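Local coordinates for 3-dehydroshikimate dehydratase (Pseudomonas putida, PDB 5HMQ), which catalyses the metal-dependent dehydration of 3-dehydroshikimate to protocatechuate, a common intermediate in the breakdown of quinate and shikimate, at residues Q4-V10 with F28-F34; I59-Q63 with F190-M194; L320-A325 with A434-L440. All coordinates share one frame; numbering follows the deposited sequence.

Interaction 1 (Q4-V10 with F28-F34)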
ATOM      1  N   GLN C   4      -4.955 -25.670 -16.355  1.00 47.15           N
ATOM      2  CA  GLN C   4      -4.579 -25.612 -14.948  1.00 48.40           C
ATOM      3  C   GLN C   4      -3.999 -24.235 -14.647  1.00 49.52           C
ATOM      4  O   GLN C   4      -2.889 -23.914 -15.082  1.00 49.83           O
ATOM      5  CB  GLN C   4      -3.568 -26.711 -14.637  1.00 46.60           C
ATOM      6  CG  GLN C   4      -3.605 -27.214 -13.212  1.00 51.03           C
ATOM      7  CD  GLN C   4      -2.555 -28.277 -12.949  1.00 52.16           C
ATOM      8  OE1 GLN C   4      -1.532 -28.337 -13.633  1.00 52.46           O
ATOM      9  NE2 GLN C   4      -2.807 -29.125 -11.958  1.00 51.32           N
ATOM     10  N   ARG C   5      -4.747 -23.412 -13.918  1.00 47.39           N
ATOM     11  CA  ARG C   5      -4.327 -22.053 -13.612  1.00 46.72           C
ATOM     12  C   ARG C   5      -3.523 -22.053 -12.319  1.00 46.00           C
ATOM     13  O   ARG C   5      -4.015 -22.497 -11.278  1.00 44.04           O
ATOM     14  CB  ARG C   5      -5.540 -21.129 -13.503  1.00 45.59           C
ATOM     15  CG  ARG C   5      -6.357 -21.074 -14.780  1.00 44.02           C
ATOM     16  CD  ARG C   5      -7.514 -20.107 -14.666  1.00 44.02           C
ATOM     17  NE  ARG C   5      -8.412 -20.207 -15.812  1.00 47.13           N
ATOM     18  CZ  ARG C   5      -9.650 -20.686 -15.743  1.00 46.47           C
ATOM     19  NH1 ARG C   5     -10.137 -21.095 -14.579  1.00 45.21           N
ATOM     20  NH2 ARG C   5     -10.405 -20.746 -16.830  1.00 45.91           N
ATOM     21  N   SER C   6      -2.296 -21.552 -12.381  1.00 41.83           N
ATOM     22  CA  SER C   6      -1.425 -21.522 -11.217  1.00 42.31           C
ATOM     23  C   SER C   6      -0.851 -20.117 -11.054  1.00 41.51           C
ATOM     24  O   SER C   6      -1.006 -19.246 -11.919  1.00 42.62           O
ATOM     25  CB  SER C   6      -0.293 -22.564 -11.336  1.00 45.23           C
ATOM     26  OG  SER C   6       0.391 -22.445 -12.567  1.00 53.61           O
ATOM     27  N   ILE C   7      -0.199 -19.890  -9.920  1.00 40.93           N
ATOM     28  CA  ILE C   7       0.486 -18.632  -9.650  1.00 42.26           C
ATOM     29  C   ILE C   7       1.679 -18.923  -8.751  1.00 41.25           C
ATOM     30  O   ILE C   7       1.593 -19.738  -7.828  1.00 42.44           O
ATOM     31  CB  ILE C   7      -0.471 -17.593  -9.021  1.00 42.53           C
ATOM     32  CG1 ILE C   7       0.282 -16.303  -8.663  1.00 39.88           C
ATOM     33  CG2 ILE C   7      -1.181 -18.172  -7.812  1.00 41.10           C
ATOM     34  CD1 ILE C   7      -0.633 -15.179  -8.204  1.00 41.53           C
ATOM     35  N   ALA C   8       2.805 -18.271  -9.037  1.00 40.96           N
ATOM     36  CA  ALA C   8       3.994 -18.448  -8.210  1.00 41.21           C
ATOM     37  C   ALA C   8       3.822 -17.737  -6.871  1.00 42.20           C
ATOM     38  O   ALA C   8       3.256 -16.643  -6.797  1.00 41.30           O
ATOM     39  CB  ALA C   8       5.236 -17.926  -8.929  1.00 38.36           C
ATOM     40  N   THR C   9       4.311 -18.374  -5.803  1.00 41.91           N
ATOM     41  CA  THR C   9       4.180 -17.789  -4.471  1.00 42.41           C
ATOM     42  C   THR C   9       4.939 -16.476  -4.349  1.00 41.47           C
ATOM     43  O   THR C   9       4.592 -15.635  -3.511  1.00 41.22           O
ATOM     44  CB  THR C   9       4.660 -18.774  -3.405  1.00 37.88           C
ATOM     45  OG1 THR C   9       5.974 -19.236  -3.736  1.00 39.58           O
ATOM     46  CG2 THR C   9       3.714 -19.949  -3.290  1.00 37.37           C
ATOM     47  N   VAL C  10       5.978 -16.280  -5.162  1.00 41.66           N
ATOM     48  CA  VAL C  10       6.721 -15.025  -5.136  1.00 43.58           C
ATOM     49  C   VAL C  10       5.856 -13.848  -5.579  1.00 44.27           C
ATOM     50  O   VAL C  10       6.219 -12.692  -5.343  1.00 46.57           O
ATOM     51  CB  VAL C  10       7.996 -15.149  -6.000  1.00 44.91           C
ATOM     52  CG1 VAL C  10       7.658 -15.070  -7.481  1.00 42.44           C
ATOM     53  CG2 VAL C  10       9.026 -14.095  -5.604  1.00 44.36           C
ATOM     54  N   PHE C  28      -7.576 -20.704  -7.926  1.00 40.54           N
ATOM     55  CA  PHE C  28      -6.498 -21.300  -8.701  1.00 41.05           C
ATOM     56  C   PHE C  28      -6.527 -22.821  -8.587  1.00 42.67           C
ATOM     57  O   PHE C  28      -7.017 -23.386  -7.604  1.00 42.09           O
ATOM     58  CB  PHE C  28      -5.140 -20.788  -8.225  1.00 41.28           C
ATOM     59  CG  PHE C  28      -4.827 -19.388  -8.658  1.00 42.43           C
ATOM     60  CD1 PHE C  28      -4.241 -19.143  -9.889  1.00 41.27           C
ATOM     61  CD2 PHE C  28      -5.101 -18.316  -7.825  1.00 41.35           C
ATOM     62  CE1 PHE C  28      -3.946 -17.853 -10.286  1.00 42.87           C
ATOM     63  CE2 PHE C  28      -4.808 -17.026  -8.217  1.00 42.73           C
ATOM     64  CZ  PHE C  28      -4.229 -16.794  -9.449  1.00 40.31           C
ATOM     65  N   ASP C  29      -5.981 -23.483  -9.605  1.00 41.36           N
ATOM     66  CA  ASP C  29      -5.822 -24.929  -9.573  1.00 42.73           C
ATOM     67  C   ASP C  29      -4.461 -25.350  -9.041  1.00 44.23           C
ATOM     68  O   ASP C  29      -4.347 -26.415  -8.421  1.00 45.82           O
ATOM     69  CB  ASP C  29      -6.014 -25.520 -10.974  1.00 43.82           C
ATOM     70  CG  ASP C  29      -7.323 -25.099 -11.611  1.00 45.85           C
ATOM     71  OD1 ASP C  29      -8.387 -25.591 -11.178  1.00 46.53           O
ATOM     72  OD2 ASP C  29      -7.287 -24.277 -12.551  1.00 45.30           O
ATOM     73  N   GLY C  30      -3.426 -24.536  -9.258  1.00 41.97           N
ATOM     74  CA  GLY C  30      -2.069 -24.918  -8.931  1.00 43.06           C
ATOM     75  C   GLY C  30      -1.274 -23.758  -8.368  1.00 43.85           C
ATOM     76  O   GLY C  30      -1.759 -22.627  -8.282  1.00 41.54           O
ATOM     77  N   VAL C  31      -0.041 -24.065  -7.972  1.00 39.58           N
ATOM     78  CA  VAL C  31       0.857 -23.075  -7.389  1.00 37.18           C
ATOM     79  C   VAL C  31       2.290 -23.456  -7.734  1.00 40.86           C
ATOM     80  O   VAL C  31       2.660 -24.633  -7.695  1.00 41.83           O
ATOM     81  CB  VAL C  31       0.655 -22.964  -5.861  1.00 39.66           C
ATOM     82  CG1 VAL C  31       0.718 -24.337  -5.206  1.00 41.27           C
ATOM     83  CG2 VAL C  31       1.690 -22.041  -5.253  1.00 41.19           C
ATOM     84  N   GLU C  32       3.094 -22.455  -8.089  1.00 41.25           N
ATOM     85  CA  GLU C  32       4.537 -22.626  -8.177  1.00 37.22           C
ATOM     86  C   GLU C  32       5.133 -22.328  -6.809  1.00 38.46           C
ATOM     87  O   GLU C  32       4.918 -21.243  -6.257  1.00 40.65           O
ATOM     88  CB  GLU C  32       5.167 -21.713  -9.231  1.00 36.25           C
ATOM     89  CG  GLU C  32       4.304 -21.361 -10.428  1.00 41.28           C
ATOM     90  CD  GLU C  32       5.009 -20.392 -11.374  1.00 46.60           C
ATOM     91  OE1 GLU C  32       6.245 -20.235 -11.258  1.00 45.72           O
ATOM     92  OE2 GLU C  32       4.334 -19.782 -12.229  1.00 44.22           O
ATOM     93  N   ILE C  33       5.858 -23.294  -6.251  1.00 39.57           N
ATOM     94  CA  ILE C  33       6.528 -23.102  -4.970  1.00 38.07           C
ATOM     95  C   ILE C  33       7.866 -22.420  -5.234  1.00 37.71           C
ATOM     96  O   ILE C  33       8.777 -23.016  -5.814  1.00 38.50           O
ATOM     97  CB  ILE C  33       6.711 -24.424  -4.218  1.00 35.49           C
ATOM     98  CG1 ILE C  33       5.354 -24.972  -3.777  1.00 37.00           C
ATOM     99  CG2 ILE C  33       7.612 -24.227  -3.013  1.00 35.36           C
ATOM    100  CD1 ILE C  33       4.695 -24.163  -2.679  1.00 36.65           C
ATOM    101  N   PHE C  34       7.978 -21.161  -4.823  1.00 41.25           N
ATOM    102  CA  PHE C  34       9.242 -20.442  -4.878  1.00 37.65           C
ATOM    103  C   PHE C  34      10.118 -20.921  -3.729  1.00 36.09           C
ATOM    104  O   PHE C  34       9.675 -20.949  -2.578  1.00 38.16           O
ATOM    105  CB  PHE C  34       8.984 -18.935  -4.789  1.00 40.48           C
ATOM    106  CG  PHE C  34      10.172 -18.079  -5.140  1.00 41.86           C
ATOM    107  CD1 PHE C  34      10.646 -18.023  -6.439  1.00 41.11           C
ATOM    108  CD2 PHE C  34      10.790 -17.301  -4.172  1.00 41.49           C
ATOM    109  CE1 PHE C  34      11.730 -17.225  -6.766  1.00 42.37           C
ATOM    110  CE2 PHE C  34      11.874 -16.498  -4.491  1.00 41.12           C
ATOM    111  CZ  PHE C  34      12.344 -16.461  -5.790  1.00 41.09           C
TER
HETATM  112  O   HOH W   1      -8.874 -22.059 -11.945  1.00 39.72           O

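Interaction 2 (I59-Q63 with F190-M194). With MG (magnesium ion), chain K.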
ATOM      1  N   ILE C  59       0.732 -28.644  -6.686  1.00 38.71           N
ATOM      2  CA  ILE C  59       2.020 -27.973  -6.823  1.00 40.06           C
ATOM      3  C   ILE C  59       2.511 -28.265  -8.237  1.00 41.20           C
ATOM      4  O   ILE C  59       3.007 -29.354  -8.525  1.00 41.66           O
ATOM      5  CB  ILE C  59       3.021 -28.427  -5.760  1.00 39.92           C
ATOM      6  CG1 ILE C  59       2.493 -28.088  -4.365  1.00 37.54           C
ATOM      7  CG2 ILE C  59       4.373 -27.766  -5.987  1.00 39.03           C
ATOM      8  CD1 ILE C  59       3.423 -28.503  -3.241  1.00 40.34           C
ATOM      9  N   THR C  60       2.362 -27.285  -9.126  1.00 38.09           N
ATOM     10  CA  THR C  60       2.618 -27.486 -10.546  1.00 37.57           C
ATOM     11  C   THR C  60       4.065 -27.226 -10.949  1.00 40.71           C
ATOM     12  O   THR C  60       4.447 -27.581 -12.071  1.00 41.20           O
ATOM     13  CB  THR C  60       1.697 -26.586 -11.378  1.00 39.18           C
ATOM     14  OG1 THR C  60       1.974 -25.213 -11.079  1.00 42.56           O
ATOM     15  CG2 THR C  60       0.238 -26.875 -11.062  1.00 37.90           C
ATOM     16  N   LEU C  61       4.875 -26.629 -10.075  1.00 38.81           N
ATOM     17  CA  LEU C  61       6.251 -26.304 -10.426  1.00 36.14           C
ATOM     18  C   LEU C  61       7.034 -25.951  -9.172  1.00 37.11           C
ATOM     19  O   LEU C  61       6.496 -25.327  -8.254  1.00 37.90           O
ATOM     20  CB  LEU C  61       6.308 -25.138 -11.426  1.00 40.16           C
ATOM     21  CG  LEU C  61       7.689 -24.583 -11.769  1.00 40.12           C
ATOM     22  CD1 LEU C  61       8.506 -25.584 -12.566  1.00 40.08           C
ATOM     23  CD2 LEU C  61       7.570 -23.265 -12.518  1.00 40.41           C
ATOM     24  N   PHE C  62       8.302 -26.351  -9.148  1.00 37.87           N
ATOM     25  CA  PHE C  62       9.261 -25.911  -8.146  1.00 36.88           C
ATOM     26  C   PHE C  62      10.318 -25.067  -8.845  1.00 39.95           C
ATOM     27  O   PHE C  62      10.819 -25.450  -9.906  1.00 38.16           O
ATOM     28  CB  PHE C  62       9.908 -27.102  -7.435  1.00 37.53           C
ATOM     29  CG  PHE C  62      11.007 -26.716  -6.483  1.00 38.11           C
ATOM     30  CD1 PHE C  62      10.708 -26.207  -5.231  1.00 39.08           C
ATOM     31  CD2 PHE C  62      12.338 -26.852  -6.846  1.00 40.14           C
ATOM     32  CE1 PHE C  62      11.712 -25.849  -4.353  1.00 38.79           C
ATOM     33  CE2 PHE C  62      13.349 -26.493  -5.974  1.00 39.48           C
ATOM     34  CZ  PHE C  62      13.034 -25.991  -4.724  1.00 40.23           C
ATOM     35  N   GLN C  63      10.650 -23.921  -8.256  1.00 39.47           N
ATOM     36  CA  GLN C  63      11.555 -22.972  -8.903  1.00 38.02           C
ATOM     37  C   GLN C  63      12.175 -22.016  -7.884  1.00 39.10           C
ATOM     38  O   GLN C  63      11.610 -21.801  -6.811  1.00 42.36           O
ATOM     39  CB  GLN C  63      10.806 -22.187  -9.989  1.00 36.43           C
ATOM     40  CG  GLN C  63       9.679 -21.305  -9.468  1.00 38.19           C
ATOM     41  CD  GLN C  63       9.852 -19.845  -9.843  1.00 40.27           C
ATOM     42  OE1 GLN C  63      10.960 -19.313  -9.814  1.00 44.63           O
ATOM     43  NE2 GLN C  63       8.753 -19.192 -10.205  1.00 40.96           N
ATOM     44  N   PHE C 190       6.644 -27.106 -21.456  1.00 40.89           N
ATOM     45  CA  PHE C 190       6.271 -27.658 -20.160  1.00 38.40           C
ATOM     46  C   PHE C 190       5.525 -26.683 -19.260  1.00 39.86           C
ATOM     47  O   PHE C 190       4.794 -27.132 -18.370  1.00 42.46           O
ATOM     48  CB  PHE C 190       7.512 -28.163 -19.413  1.00 41.16           C
ATOM     49  CG  PHE C 190       8.050 -29.469 -19.928  1.00 43.86           C
ATOM     50  CD1 PHE C 190       7.460 -30.104 -21.011  1.00 42.86           C
ATOM     51  CD2 PHE C 190       9.135 -30.073 -19.312  1.00 43.20           C
ATOM     52  CE1 PHE C 190       7.953 -31.311 -21.478  1.00 42.08           C
ATOM     53  CE2 PHE C 190       9.631 -31.283 -19.773  1.00 44.40           C
ATOM     54  CZ  PHE C 190       9.041 -31.901 -20.859  1.00 41.36           C
ATOM     55  N   PHE C 191       5.673 -25.378 -19.466  1.00 39.62           N
ATOM     56  CA  PHE C 191       5.110 -24.424 -18.520  1.00 39.81           C
ATOM     57  C   PHE C 191       5.094 -23.043 -19.156  1.00 40.59           C
ATOM     58  O   PHE C 191       5.981 -22.700 -19.942  1.00 41.36           O
ATOM     59  CB  PHE C 191       5.920 -24.398 -17.218  1.00 36.88           C
ATOM     60  CG  PHE C 191       5.108 -24.060 -16.005  1.00 38.37           C
ATOM     61  CD1 PHE C 191       4.398 -25.044 -15.338  1.00 35.53           C
ATOM     62  CD2 PHE C 191       5.049 -22.761 -15.533  1.00 39.54           C
ATOM     63  CE1 PHE C 191       3.650 -24.741 -14.219  1.00 39.26           C
ATOM     64  CE2 PHE C 191       4.304 -22.451 -14.414  1.00 41.00           C
ATOM     65  CZ  PHE C 191       3.599 -23.441 -13.758  1.00 40.76           C
ATOM     66  N   VAL C 192       4.084 -22.254 -18.799  1.00 39.89           N
ATOM     67  CA  VAL C 192       3.918 -20.901 -19.319  1.00 40.71           C
ATOM     68  C   VAL C 192       3.688 -19.965 -18.142  1.00 42.77           C
ATOM     69  O   VAL C 192       2.755 -20.168 -17.356  1.00 41.35           O
ATOM     70  CB  VAL C 192       2.753 -20.802 -20.320  1.00 41.97           C
ATOM     71  CG1 VAL C 192       2.509 -19.348 -20.711  1.00 37.94           C
ATOM     72  CG2 VAL C 192       3.034 -21.646 -21.552  1.00 41.07           C
ATOM     73  N   GLN C 193       4.537 -18.948 -18.021  1.00 42.99           N
ATOM     74  CA  GLN C 193       4.405 -17.910 -17.006  1.00 41.09           C
ATOM     75  C   GLN C 193       3.987 -16.615 -17.685  1.00 42.83           C
ATOM     76  O   GLN C 193       4.699 -16.117 -18.563  1.00 41.33           O
ATOM     77  CB  GLN C 193       5.714 -17.704 -16.247  1.00 40.59           C
ATOM     78  CG  GLN C 193       6.208 -18.907 -15.470  1.00 41.76           C
ATOM     79  CD  GLN C 193       7.544 -18.639 -14.813  1.00 42.15           C
ATOM     80  OE1 GLN C 193       8.381 -17.926 -15.366  1.00 44.90           O
ATOM     81  NE2 GLN C 193       7.750 -19.196 -13.623  1.00 40.18           N
HETATM   82  N   MSE C 194       2.843 -16.074 -17.283  1.00 39.76           N
HETATM   83  CA  MSE C 194       2.413 -14.777 -17.787  1.00 42.95           C
HETATM   84  C   MSE C 194       2.828 -13.680 -16.816  1.00 44.36           C
HETATM   85  O   MSE C 194       2.618 -13.799 -15.610  1.00 43.70           O
HETATM   86  CB  MSE C 194       0.899 -14.745 -18.003  1.00 42.44           C
HETATM   87  CG  MSE C 194       0.374 -15.836 -18.921  1.00 45.65           C
HETATM   88 SE   MSE C 194       1.187 -15.861 -20.696  0.73 45.74          SE
HETATM   89  CE  MSE C 194       0.660 -14.090 -21.324  1.00 44.05           C
TER
HETATM   90 MG    MG K 701       9.951 -16.638 -15.166  1.00 43.93          MG
HETATM   91  O   HOH W   2      10.672 -17.929 -13.778  1.00 41.67           O
HETATM   92  O   HOH W   3      11.468 -15.457 -14.696  1.00 45.79           O

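Interaction 3 (L320-A325 with A434-L440)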
ATOM      1  N   LEU C 320     -23.032  26.773 -11.613  1.00 50.82           N
ATOM      2  CA  LEU C 320     -22.547  26.143 -12.837  1.00 50.65           C
ATOM      3  C   LEU C 320     -23.653  25.869 -13.853  1.00 48.99           C
ATOM      4  O   LEU C 320     -23.382  25.259 -14.894  1.00 50.53           O
ATOM      5  CB  LEU C 320     -21.817  24.837 -12.505  1.00 48.67           C
ATOM      6  CG  LEU C 320     -20.387  25.017 -12.001  1.00 49.84           C
ATOM      7  CD1 LEU C 320     -19.909  23.764 -11.269  1.00 47.59           C
ATOM      8  CD2 LEU C 320     -19.453  25.351 -13.173  1.00 46.55           C
ATOM      9  N   GLY C 321     -24.881  26.303 -13.584  1.00 50.99           N
ATOM     10  CA  GLY C 321     -25.952  26.233 -14.551  1.00 51.38           C
ATOM     11  C   GLY C 321     -26.965  25.131 -14.347  1.00 52.53           C
ATOM     12  O   GLY C 321     -27.849  24.969 -15.195  1.00 55.54           O
ATOM     13  N   PHE C 322     -26.868  24.368 -13.262  1.00 50.97           N
ATOM     14  CA  PHE C 322     -27.793  23.268 -13.034  1.00 49.06           C
ATOM     15  C   PHE C 322     -29.096  23.786 -12.439  1.00 50.40           C
ATOM     16  O   PHE C 322     -29.103  24.733 -11.647  1.00 52.96           O
ATOM     17  CB  PHE C 322     -27.171  22.220 -12.110  1.00 48.27           C
ATOM     18  CG  PHE C 322     -26.091  21.403 -12.762  1.00 48.92           C
ATOM     19  CD1 PHE C 322     -24.786  21.865 -12.805  1.00 49.49           C
ATOM     20  CD2 PHE C 322     -26.380  20.175 -13.335  1.00 47.18           C
ATOM     21  CE1 PHE C 322     -23.792  21.119 -13.407  1.00 52.06           C
ATOM     22  CE2 PHE C 322     -25.389  19.425 -13.938  1.00 46.61           C
ATOM     23  CZ  PHE C 322     -24.093  19.897 -13.974  1.00 47.50           C
ATOM     24  N   ALA C 323     -30.202  23.165 -12.836  1.00 54.05           N
ATOM     25  CA  ALA C 323     -31.518  23.482 -12.305  1.00 55.85           C
ATOM     26  C   ALA C 323     -31.903  22.477 -11.229  1.00 55.46           C
ATOM     27  O   ALA C 323     -31.559  21.296 -11.316  1.00 60.07           O
ATOM     28  CB  ALA C 323     -32.573  23.483 -13.412  1.00 56.61           C
ATOM     29  N   GLU C 324     -32.606  22.955 -10.207  1.00 58.08           N
ATOM     30  CA  GLU C 324     -33.171  22.074  -9.189  1.00 58.91           C
ATOM     31  C   GLU C 324     -34.329  21.306  -9.809  1.00 59.02           C
ATOM     32  O   GLU C 324     -35.452  21.806  -9.883  1.00 60.97           O
ATOM     33  CB  GLU C 324     -33.632  22.876  -7.979  1.00 59.80           C
ATOM     34  CG  GLU C 324     -32.538  23.676  -7.302  1.00 63.13           C
ATOM     35  CD  GLU C 324     -32.991  24.282  -5.989  1.00 66.43           C
ATOM     36  OE1 GLU C 324     -32.974  23.563  -4.967  1.00 68.21           O
ATOM     37  OE2 GLU C 324     -33.365  25.474  -5.979  1.00 66.07           O
ATOM     38  N   ALA C 325     -34.068  20.074 -10.239  1.00 63.53           N
ATOM     39  CA  ALA C 325     -35.093  19.324 -10.951  1.00 61.27           C
ATOM     40  C   ALA C 325     -36.141  18.732 -10.022  1.00 66.13           C
ATOM     41  O   ALA C 325     -37.167  18.249 -10.507  1.00 68.39           O
ATOM     42  CB  ALA C 325     -34.450  18.208 -11.779  1.00 57.66           C
ATOM     43  N   ALA C 434     -38.371  23.700 -13.949  1.00 77.64           N
ATOM     44  CA  ALA C 434     -36.945  23.881 -13.682  1.00 75.35           C
ATOM     45  C   ALA C 434     -36.277  24.686 -14.805  1.00 75.36           C
ATOM     46  O   ALA C 434     -36.108  25.918 -14.716  1.00 77.05           O
ATOM     47  CB  ALA C 434     -36.254  22.522 -13.561  1.00 76.28           C
ATOM     48  N   THR C 435     -35.931  23.961 -15.895  1.00 69.09           N
ATOM     49  CA  THR C 435     -35.006  24.333 -16.976  1.00 70.01           C
ATOM     50  C   THR C 435     -33.658  24.772 -16.441  1.00 67.29           C
ATOM     51  O   THR C 435     -33.618  25.598 -15.534  1.00 64.73           O
ATOM     52  CB  THR C 435     -35.477  25.481 -17.838  1.00 71.84           C
ATOM     53  OG1 THR C 435     -36.080  26.443 -17.049  1.00 73.77           O
ATOM     54  CG2 THR C 435     -36.642  24.944 -18.652  1.00 66.83           C
ATOM     55  N   ALA C 436     -32.549  24.307 -17.018  1.00 63.55           N
ATOM     56  CA  ALA C 436     -31.233  24.785 -16.611  1.00 62.41           C
ATOM     57  C   ALA C 436     -31.008  26.208 -17.125  1.00 61.93           C
ATOM     58  O   ALA C 436     -31.720  26.699 -18.004  1.00 63.13           O
ATOM     59  CB  ALA C 436     -30.136  23.864 -17.132  1.00 59.11           C
ATOM     60  N   THR C 437     -30.011  26.886 -16.544  1.00 57.80           N
ATOM     61  CA  THR C 437     -29.631  28.234 -16.957  1.00 58.05           C
ATOM     62  C   THR C 437     -28.327  28.283 -17.743  1.00 57.90           C
ATOM     63  O   THR C 437     -27.951  29.362 -18.213  1.00 61.07           O
ATOM     64  CB  THR C 437     -29.499  29.146 -15.731  1.00 60.02           C
ATOM     65  OG1 THR C 437     -28.463  28.646 -14.873  1.00 63.68           O
ATOM     66  CG2 THR C 437     -30.800  29.179 -14.956  1.00 58.82           C
ATOM     67  N   GLY C 438     -27.632  27.157 -17.917  1.00 52.71           N
ATOM     68  CA  GLY C 438     -26.429  27.107 -18.717  1.00 49.59           C
ATOM     69  C   GLY C 438     -26.492  26.134 -19.883  1.00 50.53           C
ATOM     70  O   GLY C 438     -27.518  25.504 -20.156  1.00 56.32           O
ATOM     71  N   GLY C 439     -25.354  26.027 -20.568  1.00 48.80           N
ATOM     72  CA  GLY C 439     -25.238  25.183 -21.738  1.00 48.71           C
ATOM     73  C   GLY C 439     -24.212  24.070 -21.626  1.00 51.06           C
ATOM     74  O   GLY C 439     -23.538  23.752 -22.610  1.00 48.98           O
ATOM     75  N   LEU C 440     -24.070  23.479 -20.439  1.00 50.66           N
ATOM     76  CA  LEU C 440     -23.311  22.244 -20.306  1.00 49.48           C
ATOM     77  C   LEU C 440     -24.200  21.093 -20.735  1.00 46.74           C
ATOM     78  O   LEU C 440     -25.381  21.043 -20.383  1.00 49.22           O
ATOM     79  CB  LEU C 440     -22.838  22.033 -18.873  1.00 47.67           C
ATOM     80  CG  LEU C 440     -22.179  23.238 -18.214  1.00 46.94           C
ATOM     81  CD1 LEU C 440     -21.762  22.922 -16.788  1.00 51.34           C
ATOM     82  CD2 LEU C 440     -20.981  23.681 -19.032  1.00 44.83           C
TER
HETATM   83  O   HOH W   4     -29.370  27.388 -12.474  1.00 59.89           O

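Interaction 1 (Q4-V10 with F28-F34)
The carbonyl oxygen of R5 is gripped by two consecutive amides of the facing segment, 28-34: D29 N lies 2.8 Å from R5 O, in the carbonyl plane, and G30 N donates to the same oxygen from a position tilted out of that plane. In the reverse direction, D29 OD2 accepts from R5 N over 3.0 Å through the anti lone pair, with an almost straight N-H...O angle of 170°, and a water links the same OD2 to R5 NH1, while R5 NE forms a salt bridge with E267. Farther along, E32 N reaches I7 O from above the carbonyl plane, and T9 N closes on E32 O at 3.0 Å. These are parallel neighbours in the TIM barrel, strands 6-8 and 30-34, joined through helix 16-25 in a beta-alpha-beta unit. On the helix side of the pair, I7 sets CG2 squarely over the F28 ring, 3.6 Å from its centroid, an aliphatic CH-pi contact that I23 and L260 help to enclose. On the barrel-interior side, the E32 carboxylate lies against A8, OE1 being 3.4 Å from A8 CB; its oxygens are held by S239, Q63 and Q193, the last a ligand of the catalytic metal. At the C-terminal end the T9 hydroxyl sits between its own backbone N and carbonyl carbon (chi1 52°), which aims OG1 at F34 N, 3.0 Å away; D37 also bonds this hydroxyl. Beyond it V10 places CG2 over the face of the F34 ring, 3.9 Å from the centroid.

Interaction 2 (I59-Q63 with F190-M194)
Inside the TIM barrel of the dehydratase domain, strands 58-66 and 189-194 face each other across the interior, where the catalytic metal is bound. The axes of segments 59-63 and 190-194 pass 9.0 Å apart at 81°, and the two meet through inward-pointing side chains alone. F191 makes most of the contact from its side. L61 approaches one face of its ring: with CG anti to the backbone N (chi1 173°), the side chain leans toward F191 and brings CD2 to 4.0 Å from the ring centroid, offset toward the rim, a CH-pi contact. T60 comes at the ring edge instead, its OG1 3.6 Å from F191 CE1. E32 of strand 30-34 packs against both L61 and F191, so its carboxylate borders this layer.

Closer to the metal, Q63 and Q193 reach in from opposite directions, their amide planes 46° apart and their NE2 atoms 3.6 Å from each other. The closeness of the two nitrogens is explained, at least in part, by a shared acceptor, OE1 of E32; Q63 NE2 also bonds E241. Holding NE2 in this way probably fixes the rotation of the Q193 amide, with the oxygen toward the magnesium ion, which E136, D167, E241 and two waters also bind. Q193 OE1 lies 2.0 Å from magnesium, and NE2 of the same amide makes a weak hydrogen bond to a metal-bound water, 3.2 Å away.

Interaction 3 (L320-A325 with A434-L440)
The left-handed backbone angles of G321 (phi 103°, psi 5°) close helix 307-319 in a Schellman motif, and its carbonyl faces the linker, while T437, with chi1 at 62°, lays its hydroxyl against the turn, OG1 being 3.5 Å from G321 CA. Two successive amides converge on the glycine oxygen. T437 N is 3.2 Å from G321 O and sits above the carbonyl plane; G438 N, at 3.5 Å from the same oxygen, adds a weak second bond. Neither glycine has a side chain, and G321 CA and G438 CA approach to 4.3 Å. A water then bridges the turn and the linker, donating to F322 O at 2.8 Å and lying 2.9 Å from T437 OG1.

The contact joins the helix-to-strand turn of the first vicinal oxygen chelate (VOC) module to the connection between strands 428-430 and 440-450, the latter a strand of the second module. At the start of strand 323-328, A323 points at the linker and meets it with its methyl alone, 3.8 Å from A434 CB and also against the carbonyl of T435. At the other end L440 brings CD1 to 3.4 Å from L320 O and obliquely to the F322 ring, beside I341 and I602. Q338 of strand 333-338 ties this end together, OE1 bonding L440 N and NE2 bonding L320 O. With few direct polar bonds, one of them weak, the linker probably owes its course as much to small residues, the water and Q338 as to the amide pair.

Overall arrangement
From the N terminus, interaction 1 closes first, completing the first beta-alpha-beta unit of the TIM barrel. Interaction 2 opens only after it, with 126 intervening residues, and joins the third and seventh strands across the barrel interior. The two neither nest nor cross along the chain, yet they touch in space, their centres 7 Å apart: E32 of interaction 1 bonds Q63 and Q193 of interaction 2, joining the first strands to the metal site. Interaction 3 follows in series within the C-terminal dioxygenase-like region, its centre about 55 and 59 Å from those of interactions 1 and 2, closing a loop of 108 residues that ties the first VOC module to the connection leading into the second.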